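Local coordinates for putative endonuclease/exonuclease/phosphatase family protein (Bacteroides thetaiotaomicron, PDB 3MPR) that probably hydrolyses phosphodiester bonds in nucleic acids as a metal-dependent nuclease of the endonuclease/exonuclease/phosphatase family, at residues D43-G48 against F87-K92; M38-D43 against E62-Y67; E153-V158 against Y188-S193; F139-D144 against A173-D178. One frame throughout, in Å; residues are numbered along the deposited sequence.

Contact 1: residues D43-G48 against F87-K92; sequences DFDIFG and FYRTDK
Ile-46 to Gly-48 and Phe-87 to Arg-89 run antiparallel with axes 4.7 Å apart, Phe-47 and Phe-87 forming a hydrogen-bonded pair and Ile-46 and Tyr-88 a non-hydrogen-bonded one. Phe-47 N reaches Phe-87 O at 2.9 Å, the return bond runs from Phe-87 N to Phe-47 O, and Arg-89 N to Asp-45 O continues the pairing. With CG between its backbone N and carbonyl carbon (chi1 59°), the Phe-47 ring lies against its neighbour: Phe-87 CB sits over one face, 3.6 Å from the centroid, a CH-pi contact. The two rings are nearly parallel, at 11°, but slid apart with little overlap. On the other sheet face, Ile-46 CD1 packs on Tyr-88 CB at 3.9 Å. Asp-45 OD1 accepts from a water that accepts from Arg-89 NH1, and makes a long salt bridge to Lys-92 NZ (3.8 Å); Thr-8 N binds OD2. Arg-89 is also salt-bridged to Asp-91. The paired side chains thus meet through carbon, while charges gather around Asp-45, Arg-89 and Lys-92.

Contact 2: residues M38-D43 against E62-Y67; sequences MVQYHD and EALPGY
Gln-40 OE1 is gripped by two partners, a water at 2.8 Å and the hydroxyl of Tyr-206 from the second subunit. The same water donates to Ala-63 O at 3.0 Å, so it bridges helix 28-41 to the backbone of Ala-63, a link made without any direct hydrogen bond between the two segments. The glutamine chain extends beyond CG and crosses Leu-64 obliquely, its CG lying 3.6 Å from Leu-64 CD2, while NE2 comes near Pro-65 CD. Replacing Gln-40 by an alanine would probably leave the bridging water and the Tyr-206 hydroxyl of the second subunit without this partner and take away the CG that packs on Leu-64 CD2. One residue earlier, Val-39 CG1 stands anti to the backbone N (chi1 172°), which carries it to Leu-64 CD2 at 3.9 Å and to Tyr-67 CZ at 3.8 Å. Tyr-67 slides past the valine in the opposite direction, and its hydroxyl is hydrogen-bonded to Phe-44 O. A type II turn from Leu-64 to Tyr-67, with Gly-66 at positive phi, swings the chain from helix 54-63 into strand 67-70. Asp-43, the C-prime residue of a Schellman motif, closes helix 28-41 in turn. Val-39 and Leu-64 both rest on Phe-47 of strand 46-50, so the ends of the two helices meet over the sheet, with the second subunit beside Gln-40.

Contact 3: residues E153-V158 against Y188-S193; sequences ESAFLV and YDAFVS
Two helices of the alpha/beta sandwich, 148-164 and 186-192, pack nearly parallel here, their short segments crossing at -22° with axes 8.7 Å apart. Ala-155 is the hub. Its CB meets Ala-190 CB at 3.5 Å and also lies over one face of the Phe-191 ring, 3.6 Å from the centroid and 19° off the normal, a CH-pi contact. The two small methyls let the backbones come close, with the CA atoms of Ala-155 and Ala-190 6.0 Å apart. At the exposed side, the Phe-156 ring approaches Ala-190 obliquely, its CE2 3.9 Å from Ala-190 CB. Phe-191 has CG anti to its carbonyl carbon (chi1 -68°), which carries the ring across to the facing helix, where Val-158 CB lies at its edge. No hydrogen bond joins the two segments. Farther out, Phe-101 of strand 93-102 packs on Val-158, while Phe-231 stacks on the Phe-191 ring and Phe-179 meets it steeply. From the sheet below, Leu-175 CD2 comes within 3.4 Å of Phe-191 CE1.

Contact 4: residues F139-D144 against A173-D178; sequences FNLHMD and AILTGD
Thr-176 OG1 donates to Asn-140 OD1 at 2.8 Å, approaching from above the amide plane, 42° out of it. Gln-50 NE2 also donates to OD1, and Asn-140 ND2 bonds to Thr-49 O, so both ends of this buried amide are held. A leucine in its place would probably leave Thr-176 OG1 and Gln-50 NE2 without their acceptor and Thr-49 O without its donor. Backbone bonds of a parallel strand pair flank it, from Phe-139 N to Ile-174 O at 2.7 Å through to Met-143 N to Asp-178 O at 2.9 Å. Gly-177 suits its place: a CB would clash with Leu-141 O and, at these backbone angles, with the preceding carbonyl O. With CG anti to the backbone N in both (chi1 near 180°), His-142 and Asp-178 point the same way from paired positions; Asp-178 CB lies over the ring face, the carboxylate stacks at 12°, and a water joins His-142 NE2 to Asp-178 OD2. Asn-180 N and Asn-13 ND2 bind that carboxylate. On the opposite sheet face, Leu-175 CD1 touches Phe-139 CB at 3.7 Å, under helix 148-164. This beta-alpha-beta unit of the DNase I-like fold brings His-142 beside Glu-51, a magnesium-binding residue, though no metal is bound here.

In the fold
Contacts 1 and 4 are buried strand pairings in the two different sheets, antiparallel in the first and parallel in the second, and they touch where Gly-48 CA packs on Asn-140 and Thr-176. Contact 4, nearest the chain's centre, keeps polar groups between the sheets and toward the metal site; contact 1 keeps its charges at the loop ends. Contact 3 packs two helices on one outer face; contact 2 sets a helix end against the turn after helix 54-63 on the other, about 31 Å away between centres. Contact 2 is partly buried, water-bridged and beside the second subunit, and shares Asp-43 with contact 1. Contact 3 is apolar; helix 148-164 links the strands of contact 4, and Val-158 packs on Leu-141.

Contact 1: residues D43-G48 against F87-K92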
loop_
_atom_site.group_PDB
_atom_site.type_symbol
_atom_site.label_atom_id
_atom_site.label_comp_id
_atom_site.label_asym_id
_atom_site.label_seq_id
_atom_site.Cartn_x
_atom_site.Cartn_y
_atom_site.Cartn_z
ATOM N N ASP A 43 2.475 0.820 -7.528
ATOM C CA ASP A 43 3.652 0.924 -8.379
ATOM C C ASP A 43 4.275 -0.422 -8.770
ATOM O O ASP A 43 5.487 -0.607 -8.615
ATOM C CB ASP A 43 4.721 1.787 -7.695
ATOM C CG ASP A 43 4.269 3.223 -7.479
ATOM O OD1 ASP A 43 3.607 3.783 -8.377
ATOM O OD2 ASP A 43 4.579 3.786 -6.404
ATOM N N PHE A 44 3.477 -1.360 -9.270
ATOM C CA PHE A 44 4.072 -2.620 -9.738
ATOM C C PHE A 44 4.835 -2.355 -11.057
ATOM O O PHE A 44 4.234 -1.953 -12.055
ATOM C CB PHE A 44 3.009 -3.698 -10.006
ATOM C CG PHE A 44 2.185 -4.123 -8.805
ATOM C CD1 PHE A 44 2.450 -3.659 -7.527
ATOM C CD2 PHE A 44 1.134 -5.025 -8.982
ATOM C CE1 PHE A 44 1.665 -4.074 -6.444
ATOM C CE2 PHE A 44 0.354 -5.454 -7.908
ATOM C CZ PHE A 44 0.625 -4.973 -6.631
ATOM N N ASP A 45 6.147 -2.568 -11.073
ATOM C CA ASP A 45 6.904 -2.423 -12.313
ATOM C C ASP A 45 6.631 -3.597 -13.242
ATOM O O ASP A 45 6.504 -3.446 -14.452
ATOM C CB ASP A 45 8.405 -2.390 -12.031
ATOM C CG ASP A 45 8.836 -1.134 -11.295
ATOM O OD1 ASP A 45 8.132 -0.100 -11.389
ATOM O OD2 ASP A 45 9.881 -1.189 -10.628
ATOM N N ILE A 46 6.581 -4.779 -12.647
ATOM C CA ILE A 46 6.356 -6.007 -13.374
ATOM C C ILE A 46 5.712 -7.006 -12.432
ATOM O O ILE A 46 6.114 -7.128 -11.282
ATOM C CB ILE A 46 7.681 -6.538 -13.961
ATOM C CG1 ILE A 46 7.489 -7.915 -14.599
ATOM C CG2 ILE A 46 8.760 -6.567 -12.910
ATOM C CD1 ILE A 46 8.552 -8.219 -15.622
ATOM N N PHE A 47 4.687 -7.703 -12.900
ATOM C CA PHE A 47 4.006 -8.643 -12.020
ATOM C C PHE A 47 3.473 -9.861 -12.759
ATOM O O PHE A 47 3.086 -9.758 -13.910
ATOM C CB PHE A 47 2.893 -7.956 -11.199
ATOM C CG PHE A 47 1.806 -7.285 -12.024
ATOM C CD1 PHE A 47 2.018 -6.057 -12.624
ATOM C CD2 PHE A 47 0.545 -7.854 -12.119
ATOM C CE1 PHE A 47 1.001 -5.438 -13.343
ATOM C CE2 PHE A 47 -0.467 -7.249 -12.833
ATOM C CZ PHE A 47 -0.240 -6.025 -13.443
ATOM N N GLY A 48 3.491 -11.003 -12.076
ATOM C CA GLY A 48 2.927 -12.232 -12.577
ATOM C C GLY A 48 1.481 -12.303 -12.142
ATOM O O GLY A 48 1.138 -11.944 -11.010
ATOM N N PHE A 87 2.686 -9.012 -16.644
ATOM C CA PHE A 87 2.474 -7.626 -17.044
ATOM C C PHE A 87 3.706 -6.813 -16.682
ATOM O O PHE A 87 4.340 -7.072 -15.660
ATOM C CB PHE A 87 1.249 -7.025 -16.317
ATOM C CG PHE A 87 -0.081 -7.450 -16.890
ATOM C CD1 PHE A 87 -0.606 -8.703 -16.615
ATOM C CD2 PHE A 87 -0.821 -6.571 -17.663
ATOM C CE1 PHE A 87 -1.821 -9.088 -17.132
ATOM C CE2 PHE A 87 -2.044 -6.953 -18.180
ATOM C CZ PHE A 87 -2.545 -8.215 -17.912
ATOM N N TYR A 88 4.046 -5.819 -17.502
ATOM C CA TYR A 88 5.211 -4.992 -17.212
ATOM C C TYR A 88 5.031 -3.599 -17.796
ATOM O O TYR A 88 4.251 -3.410 -18.729
ATOM C CB TYR A 88 6.486 -5.641 -17.754
ATOM C CG TYR A 88 6.487 -5.736 -19.259
ATOM C CD1 TYR A 88 5.744 -6.709 -19.906
ATOM C CD2 TYR A 88 7.203 -4.831 -20.035
ATOM C CE1 TYR A 88 5.724 -6.794 -21.293
ATOM C CE2 TYR A 88 7.189 -4.911 -21.418
ATOM C CZ TYR A 88 6.445 -5.901 -22.034
ATOM O OH TYR A 88 6.402 -6.000 -23.404
ATOM N N ARG A 89 5.731 -2.618 -17.227
ATOM C CA ARG A 89 5.676 -1.243 -17.730
ATOM C C ARG A 89 6.538 -1.129 -18.969
ATOM O O ARG A 89 7.737 -1.378 -18.907
ATOM C CB ARG A 89 6.196 -0.261 -16.684
ATOM C CG ARG A 89 5.242 -0.043 -15.538
ATOM C CD ARG A 89 5.644 1.174 -14.745
ATOM N NE ARG A 89 5.625 2.385 -15.562
ATOM C CZ ARG A 89 5.641 3.611 -15.050
ATOM N NH1 ARG A 89 5.658 3.770 -13.732
ATOM N NH2 ARG A 89 5.630 4.673 -15.844
ATOM N N THR A 90 5.945 -0.741 -20.092
ATOM C CA THR A 90 6.716 -0.730 -21.332
ATOM C C THR A 90 7.761 0.390 -21.325
ATOM O O THR A 90 8.778 0.310 -22.019
ATOM C CB THR A 90 5.826 -0.630 -22.590
ATOM O OG1 THR A 90 5.040 0.562 -22.538
ATOM C CG2 THR A 90 4.904 -1.839 -22.701
ATOM N N ASP A 91 7.516 1.435 -20.544
ATOM C CA ASP A 91 8.493 2.523 -20.468
ATOM C C ASP A 91 9.710 2.161 -19.623
ATOM O O ASP A 91 10.704 2.891 -19.633
ATOM C CB ASP A 91 7.852 3.847 -20.004
ATOM C CG ASP A 91 7.427 3.837 -18.530
ATOM O OD1 ASP A 91 7.510 2.787 -17.863
ATOM O OD2 ASP A 91 6.986 4.899 -18.037
ATOM N N LYS A 92 9.649 1.029 -18.914
ATOM C CA LYS A 92 10.771 0.607 -18.063
ATOM C C LYS A 92 11.612 -0.572 -18.571
ATOM O O LYS A 92 12.800 -0.649 -18.274
ATOM C CB LYS A 92 10.277 0.289 -16.653
ATOM C CG LYS A 92 10.023 1.524 -15.804
ATOM C CD LYS A 92 9.478 1.115 -14.442
ATOM C CE LYS A 92 8.834 2.296 -13.732
ATOM N NZ LYS A 92 9.811 3.007 -12.878
HETATM O O HOH W 1 5.812 1.413 -11.449
#

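Contact 2: residues M38-D43 against E62-Y67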
loop_
_atom_site.group_PDB
_atom_site.type_symbol
_atom_site.label_atom_id
_atom_site.label_comp_id
_atom_site.label_asym_id
_atom_site.label_seq_id
_atom_site.Cartn_x
_atom_site.Cartn_y
_atom_site.Cartn_z
HETATM N N MSE A 38 -5.032 -0.849 -7.849
HETATM C CA MSE A 38 -3.985 -1.288 -6.912
HETATM C C MSE A 38 -2.619 -1.391 -7.586
HETATM O O MSE A 38 -1.604 -0.983 -7.018
HETATM C CB MSE A 38 -4.332 -2.631 -6.284
HETATM C CG MSE A 38 -5.583 -2.605 -5.427
HETATM SE SE MSE A 38 -5.818 -4.298 -4.483
HETATM C CE MSE A 38 -4.223 -4.228 -3.385
ATOM N N VAL A 39 -2.600 -1.967 -8.785
ATOM C CA VAL A 39 -1.374 -2.072 -9.578
ATOM C C VAL A 39 -0.746 -0.696 -9.792
ATOM O O VAL A 39 0.470 -0.514 -9.676
ATOM C CB VAL A 39 -1.676 -2.694 -10.965
ATOM C CG1 VAL A 39 -0.457 -2.627 -11.872
ATOM C CG2 VAL A 39 -2.153 -4.140 -10.816
ATOM N N GLN A 40 -1.583 0.281 -10.105
ATOM C CA GLN A 40 -1.100 1.621 -10.365
ATOM C C GLN A 40 -0.657 2.298 -9.084
ATOM O O GLN A 40 0.455 2.824 -9.005
ATOM C CB GLN A 40 -2.193 2.438 -11.062
ATOM C CG GLN A 40 -2.540 1.893 -12.438
ATOM C CD GLN A 40 -3.709 2.619 -13.078
ATOM O OE1 GLN A 40 -4.745 2.837 -12.443
ATOM N NE2 GLN A 40 -3.546 3.004 -14.334
ATOM N N TYR A 41 -1.517 2.264 -8.069
ATOM C CA TYR A 41 -1.208 2.950 -6.813
ATOM C C TYR A 41 0.013 2.367 -6.113
ATOM O O TYR A 41 0.816 3.099 -5.521
ATOM C CB TYR A 41 -2.406 2.925 -5.862
ATOM C CG TYR A 41 -2.160 3.781 -4.640
ATOM C CD1 TYR A 41 -2.330 5.149 -4.694
ATOM C CD2 TYR A 41 -1.706 3.220 -3.447
ATOM C CE1 TYR A 41 -2.099 5.943 -3.594
ATOM C CE2 TYR A 41 -1.461 4.013 -2.340
ATOM C CZ TYR A 41 -1.659 5.366 -2.419
ATOM O OH TYR A 41 -1.401 6.166 -1.329
ATOM N N HIS A 42 0.148 1.047 -6.174
ATOM C CA HIS A 42 1.243 0.362 -5.489
ATOM C C HIS A 42 2.476 0.170 -6.371
ATOM O O HIS A 42 3.409 -0.530 -5.997
ATOM C CB HIS A 42 0.760 -0.959 -4.886
ATOM C CG HIS A 42 -0.129 -0.773 -3.692
ATOM N ND1 HIS A 42 -1.500 -0.912 -3.747
ATOM C CD2 HIS A 42 0.164 -0.439 -2.411
ATOM C CE1 HIS A 42 -2.012 -0.672 -2.552
ATOM N NE2 HIS A 42 -1.022 -0.390 -1.723
ATOM N N ASP A 43 2.475 0.820 -7.528
ATOM C CA ASP A 43 3.652 0.924 -8.379
ATOM C C ASP A 43 4.275 -0.422 -8.770
ATOM O O ASP A 43 5.487 -0.607 -8.615
ATOM C CB ASP A 43 4.721 1.787 -7.695
ATOM C CG ASP A 43 4.269 3.223 -7.479
ATOM O OD1 ASP A 43 3.607 3.783 -8.377
ATOM O OD2 ASP A 43 4.579 3.786 -6.404
ATOM N N GLU A 62 -6.332 -2.691 -21.006
ATOM C CA GLU A 62 -7.084 -1.463 -21.244
ATOM C C GLU A 62 -7.082 -0.595 -19.984
ATOM O O GLU A 62 -6.965 0.625 -20.065
ATOM C CB GLU A 62 -8.514 -1.765 -21.695
ATOM C CG GLU A 62 -9.404 -0.528 -21.805
ATOM C CD GLU A 62 -10.816 -0.877 -22.224
ATOM O OE1 GLU A 62 -11.490 -1.623 -21.487
ATOM O OE2 GLU A 62 -11.254 -0.415 -23.295
ATOM N N ALA A 63 -7.188 -1.233 -18.821
ATOM C CA ALA A 63 -7.226 -0.503 -17.555
ATOM C C ALA A 63 -5.846 -0.051 -17.107
ATOM O O ALA A 63 -5.730 0.689 -16.129
ATOM C CB ALA A 63 -7.869 -1.354 -16.461
ATOM N N LEU A 64 -4.805 -0.502 -17.808
ATOM C CA LEU A 64 -3.427 -0.217 -17.403
ATOM C C LEU A 64 -2.603 0.425 -18.515
ATOM O O LEU A 64 -1.723 -0.210 -19.079
ATOM C CB LEU A 64 -2.731 -1.487 -16.909
ATOM C CG LEU A 64 -3.229 -2.057 -15.574
ATOM C CD1 LEU A 64 -2.531 -3.387 -15.290
ATOM C CD2 LEU A 64 -2.993 -1.070 -14.437
ATOM N N PRO A 65 -2.889 1.700 -18.826
ATOM C CA PRO A 65 -2.116 2.413 -19.842
ATOM C C PRO A 65 -0.657 2.322 -19.484
ATOM O O PRO A 65 -0.306 2.544 -18.321
ATOM C CB PRO A 65 -2.585 3.861 -19.684
ATOM C CG PRO A 65 -3.973 3.742 -19.139
ATOM C CD PRO A 65 -3.956 2.535 -18.246
ATOM N N GLY A 66 0.180 1.978 -20.455
ATOM C CA GLY A 66 1.606 1.895 -20.214
ATOM C C GLY A 66 2.105 0.502 -19.869
ATOM O O GLY A 66 3.309 0.303 -19.746
ATOM N N TYR A 67 1.189 -0.453 -19.698
ATOM C CA TYR A 67 1.565 -1.847 -19.460
ATOM C C TYR A 67 1.325 -2.710 -20.694
ATOM O O TYR A 67 0.383 -2.471 -21.445
ATOM C CB TYR A 67 0.758 -2.436 -18.298
ATOM C CG TYR A 67 1.195 -1.961 -16.924
ATOM C CD1 TYR A 67 2.026 -2.744 -16.122
ATOM C CD2 TYR A 67 0.755 -0.739 -16.417
ATOM C CE1 TYR A 67 2.431 -2.293 -14.849
ATOM C CE2 TYR A 67 1.139 -0.293 -15.157
ATOM C CZ TYR A 67 1.981 -1.074 -14.379
ATOM O OH TYR A 67 2.359 -0.614 -13.131
HETATM O O HOH W 2 -6.988 1.995 -13.793
#

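Contact 3: residues E153-V158 against Y188-S193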
loop_
_atom_site.group_PDB
_atom_site.type_symbol
_atom_site.label_atom_id
_atom_site.label_comp_id
_atom_site.label_asym_id
_atom_site.label_seq_id
_atom_site.Cartn_x
_atom_site.Cartn_y
_atom_site.Cartn_z
ATOM N N GLU A 153 8.148 -32.107 -9.133
ATOM C CA GLU A 153 8.840 -32.177 -10.418
ATOM C C GLU A 153 8.853 -30.810 -11.088
ATOM O O GLU A 153 9.852 -30.407 -11.695
ATOM C CB GLU A 153 8.171 -33.204 -11.328
ATOM C CG GLU A 153 8.261 -34.637 -10.796
ATOM C CD GLU A 153 9.657 -35.251 -10.954
ATOM O OE1 GLU A 153 10.509 -34.676 -11.671
ATOM O OE2 GLU A 153 9.903 -36.322 -10.355
ATOM N N SER A 154 7.739 -30.095 -10.984
ATOM C CA SER A 154 7.653 -28.764 -11.575
ATOM C C SER A 154 8.735 -27.848 -11.016
ATOM O O SER A 154 9.381 -27.101 -11.754
ATOM C CB SER A 154 6.263 -28.159 -11.355
ATOM O OG SER A 154 5.301 -28.815 -12.163
ATOM N N ALA A 155 8.931 -27.903 -9.703
ATOM C CA ALA A 155 9.903 -27.029 -9.065
ATOM C C ALA A 155 11.282 -27.224 -9.675
ATOM O O ALA A 155 11.993 -26.251 -9.965
ATOM C CB ALA A 155 9.931 -27.259 -7.561
ATOM N N PHE A 156 11.658 -28.479 -9.900
ATOM C CA PHE A 156 12.977 -28.758 -10.467
ATOM C C PHE A 156 13.088 -28.455 -11.961
ATOM O O PHE A 156 14.141 -28.052 -12.436
ATOM C CB PHE A 156 13.422 -30.184 -10.125
ATOM C CG PHE A 156 13.710 -30.367 -8.665
ATOM C CD1 PHE A 156 14.804 -29.744 -8.087
ATOM C CD2 PHE A 156 12.865 -31.114 -7.863
ATOM C CE1 PHE A 156 15.065 -29.885 -6.741
ATOM C CE2 PHE A 156 13.118 -31.255 -6.513
ATOM C CZ PHE A 156 14.219 -30.644 -5.953
ATOM N N LEU A 157 11.991 -28.616 -12.692
ATOM C CA LEU A 157 11.964 -28.236 -14.104
ATOM C C LEU A 157 12.142 -26.725 -14.242
ATOM O O LEU A 157 12.861 -26.238 -15.113
ATOM C CB LEU A 157 10.649 -28.666 -14.742
ATOM C CG LEU A 157 10.297 -28.051 -16.100
ATOM C CD1 LEU A 157 11.338 -28.408 -17.160
ATOM C CD2 LEU A 157 8.900 -28.501 -16.540
ATOM N N VAL A 158 11.488 -25.973 -13.367
ATOM C CA VAL A 158 11.654 -24.530 -13.410
ATOM C C VAL A 158 13.109 -24.149 -13.155
ATOM O O VAL A 158 13.673 -23.314 -13.862
ATOM C CB VAL A 158 10.677 -23.806 -12.457
ATOM C CG1 VAL A 158 11.079 -22.354 -12.298
ATOM C CG2 VAL A 158 9.259 -23.915 -13.003
ATOM N N TYR A 188 7.481 -26.457 -1.820
ATOM C CA TYR A 188 8.084 -25.212 -1.351
ATOM C C TYR A 188 9.576 -25.451 -1.065
ATOM O O TYR A 188 10.456 -24.704 -1.533
ATOM C CB TYR A 188 7.359 -24.706 -0.090
ATOM C CG TYR A 188 8.026 -23.506 0.565
ATOM C CD1 TYR A 188 9.034 -23.680 1.501
ATOM C CD2 TYR A 188 7.653 -22.201 0.233
ATOM C CE1 TYR A 188 9.657 -22.602 2.098
ATOM C CE2 TYR A 188 8.277 -21.109 0.823
ATOM C CZ TYR A 188 9.278 -21.321 1.759
ATOM O OH TYR A 188 9.905 -20.268 2.367
ATOM N N ASP A 189 9.859 -26.512 -0.313
ATOM C CA ASP A 189 11.230 -26.877 0.015
ATOM C C ASP A 189 12.035 -27.083 -1.255
ATOM O O ASP A 189 13.231 -26.820 -1.285
ATOM C CB ASP A 189 11.287 -28.183 0.826
ATOM C CG ASP A 189 10.537 -28.105 2.141
ATOM O OD1 ASP A 189 10.254 -26.987 2.623
ATOM O OD2 ASP A 189 10.237 -29.183 2.702
ATOM N N ALA A 190 11.382 -27.576 -2.300
ATOM C CA ALA A 190 12.097 -27.878 -3.539
ATOM C C ALA A 190 12.769 -26.637 -4.140
ATOM O O ALA A 190 13.852 -26.729 -4.730
ATOM C CB ALA A 190 11.183 -28.564 -4.542
ATOM N N PHE A 191 12.152 -25.468 -3.962
ATOM C CA PHE A 191 12.740 -24.232 -4.474
ATOM C C PHE A 191 13.885 -23.690 -3.626
ATOM O O PHE A 191 14.842 -23.120 -4.163
ATOM C CB PHE A 191 11.667 -23.141 -4.651
ATOM C CG PHE A 191 10.676 -23.435 -5.754
ATOM C CD1 PHE A 191 11.041 -23.289 -7.081
ATOM C CD2 PHE A 191 9.389 -23.850 -5.461
ATOM C CE1 PHE A 191 10.145 -23.559 -8.107
ATOM C CE2 PHE A 191 8.481 -24.123 -6.480
ATOM C CZ PHE A 191 8.858 -23.977 -7.803
ATOM N N VAL A 192 13.789 -23.840 -2.307
ATOM C CA VAL A 192 14.667 -23.090 -1.414
ATOM C C VAL A 192 15.710 -23.880 -0.631
ATOM O O VAL A 192 16.659 -23.289 -0.117
ATOM C CB VAL A 192 13.862 -22.283 -0.367
ATOM C CG1 VAL A 192 12.983 -21.241 -1.039
ATOM C CG2 VAL A 192 13.037 -23.222 0.518
ATOM N N SER A 193 15.522 -25.191 -0.504
ATOM C CA SER A 193 16.342 -25.982 0.418
ATOM C C SER A 193 17.826 -25.993 0.082
ATOM O O SER A 193 18.649 -26.184 0.970
ATOM C CB SER A 193 15.842 -27.426 0.507
ATOM O OG SER A 193 16.215 -28.141 -0.662
#

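Contact 4: residues F139-D144 against A173-D178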
loop_
_atom_site.group_PDB
_atom_site.type_symbol
_atom_site.label_atom_id
_atom_site.label_comp_id
_atom_site.label_asym_id
_atom_site.label_seq_id
_atom_site.Cartn_x
_atom_site.Cartn_y
_atom_site.Cartn_z
ATOM N N PHE A 139 9.888 -15.449 -14.180
ATOM C CA PHE A 139 9.039 -16.611 -14.437
ATOM C C PHE A 139 7.754 -16.480 -13.647
ATOM O O PHE A 139 7.777 -15.947 -12.544
ATOM C CB PHE A 139 9.727 -17.884 -13.938
ATOM C CG PHE A 139 10.951 -18.272 -14.717
ATOM C CD1 PHE A 139 12.176 -17.709 -14.437
ATOM C CD2 PHE A 139 10.870 -19.231 -15.716
ATOM C CE1 PHE A 139 13.310 -18.089 -15.156
ATOM C CE2 PHE A 139 11.991 -19.613 -16.428
ATOM C CZ PHE A 139 13.205 -19.044 -16.147
ATOM N N ASN A 140 6.657 -17.021 -14.174
ATOM C CA ASN A 140 5.373 -16.962 -13.487
ATOM C C ASN A 140 4.578 -18.232 -13.779
ATOM O O ASN A 140 4.566 -18.701 -14.911
ATOM C CB ASN A 140 4.620 -15.714 -13.949
ATOM C CG ASN A 140 3.262 -15.577 -13.313
ATOM O OD1 ASN A 140 3.114 -15.710 -12.096
ATOM N ND2 ASN A 140 2.252 -15.298 -14.138
ATOM N N LEU A 141 3.930 -18.800 -12.765
ATOM C CA LEU A 141 3.222 -20.064 -12.959
ATOM C C LEU A 141 2.052 -20.223 -11.996
ATOM O O LEU A 141 1.847 -19.410 -11.096
ATOM C CB LEU A 141 4.186 -21.262 -12.818
ATOM C CG LEU A 141 4.953 -21.450 -11.495
ATOM C CD1 LEU A 141 4.051 -21.979 -10.374
ATOM C CD2 LEU A 141 6.114 -22.406 -11.692
ATOM N N HIS A 142 1.296 -21.292 -12.205
ATOM C CA HIS A 142 0.193 -21.666 -11.341
ATOM C C HIS A 142 0.222 -23.185 -11.264
ATOM O O HIS A 142 -0.015 -23.862 -12.263
ATOM C CB HIS A 142 -1.133 -21.182 -11.938
ATOM C CG HIS A 142 -2.317 -21.425 -11.056
ATOM N ND1 HIS A 142 -3.569 -20.920 -11.332
ATOM C CD2 HIS A 142 -2.436 -22.114 -9.895
ATOM C CE1 HIS A 142 -4.411 -21.292 -10.382
ATOM N NE2 HIS A 142 -3.750 -22.022 -9.501
HETATM N N MSE A 143 0.548 -23.705 -10.085
HETATM C CA MSE A 143 0.754 -25.135 -9.861
HETATM C C MSE A 143 -0.560 -25.930 -9.837
HETATM O O MSE A 143 -1.637 -25.365 -9.655
HETATM C CB MSE A 143 1.470 -25.339 -8.530
HETATM C CG MSE A 143 2.884 -24.805 -8.457
HETATM SE SE MSE A 143 4.054 -25.963 -9.519
HETATM C CE MSE A 143 5.658 -25.847 -8.429
ATOM N N ASP A 144 -0.466 -27.251 -10.001
ATOM C CA ASP A 144 -1.656 -28.095 -9.957
ATOM C C ASP A 144 -2.054 -28.335 -8.502
ATOM O O ASP A 144 -1.193 -28.435 -7.631
ATOM C CB ASP A 144 -1.404 -29.428 -10.663
ATOM C CG ASP A 144 -2.682 -30.212 -10.887
ATOM O OD1 ASP A 144 -2.895 -31.232 -10.198
ATOM O OD2 ASP A 144 -3.478 -29.793 -11.738
ATOM N N ALA A 173 17.152 -14.519 -11.529
ATOM C CA ALA A 173 15.769 -14.845 -11.824
ATOM C C ALA A 173 14.830 -14.435 -10.702
ATOM O O ALA A 173 15.209 -14.394 -9.530
ATOM C CB ALA A 173 15.625 -16.347 -12.104
ATOM N N ILE A 174 13.601 -14.128 -11.097
ATOM C CA ILE A 174 12.506 -13.862 -10.191
ATOM C C ILE A 174 11.413 -14.821 -10.613
ATOM O O ILE A 174 11.119 -14.927 -11.798
ATOM C CB ILE A 174 11.995 -12.427 -10.372
ATOM C CG1 ILE A 174 13.122 -11.435 -10.051
ATOM C CG2 ILE A 174 10.716 -12.208 -9.533
ATOM C CD1 ILE A 174 12.795 -9.966 -10.391
ATOM N N LEU A 175 10.823 -15.518 -9.647
ATOM C CA LEU A 175 9.746 -16.490 -9.896
ATOM C C LEU A 175 8.523 -16.158 -9.048
ATOM O O LEU A 175 8.621 -16.145 -7.818
ATOM C CB LEU A 175 10.229 -17.910 -9.546
ATOM C CG LEU A 175 9.167 -19.018 -9.432
ATOM C CD1 LEU A 175 8.496 -19.283 -10.763
ATOM C CD2 LEU A 175 9.786 -20.311 -8.867
ATOM N N THR A 176 7.388 -15.864 -9.698
ATOM C CA THR A 176 6.132 -15.582 -8.994
ATOM C C THR A 176 5.134 -16.678 -9.302
ATOM O O THR A 176 5.341 -17.470 -10.215
ATOM C CB THR A 176 5.495 -14.244 -9.465
ATOM O OG1 THR A 176 5.204 -14.309 -10.870
ATOM C CG2 THR A 176 6.436 -13.069 -9.209
ATOM N N GLY A 177 4.029 -16.726 -8.571
ATOM C CA GLY A 177 2.992 -17.666 -8.950
ATOM C C GLY A 177 2.039 -18.005 -7.836
ATOM O O GLY A 177 2.223 -17.583 -6.696
ATOM N N ASP A 178 1.004 -18.754 -8.193
ATOM C CA ASP A 178 0.120 -19.394 -7.227
ATOM C C ASP A 178 0.599 -20.837 -7.140
ATOM O O ASP A 178 0.482 -21.602 -8.102
ATOM C CB ASP A 178 -1.322 -19.323 -7.718
ATOM C CG ASP A 178 -2.314 -20.031 -6.785
ATOM O OD1 ASP A 178 -1.890 -20.814 -5.916
ATOM O OD2 ASP A 178 -3.533 -19.814 -6.950
HETATM O O HOH W 3 -5.022 -21.774 -6.517
#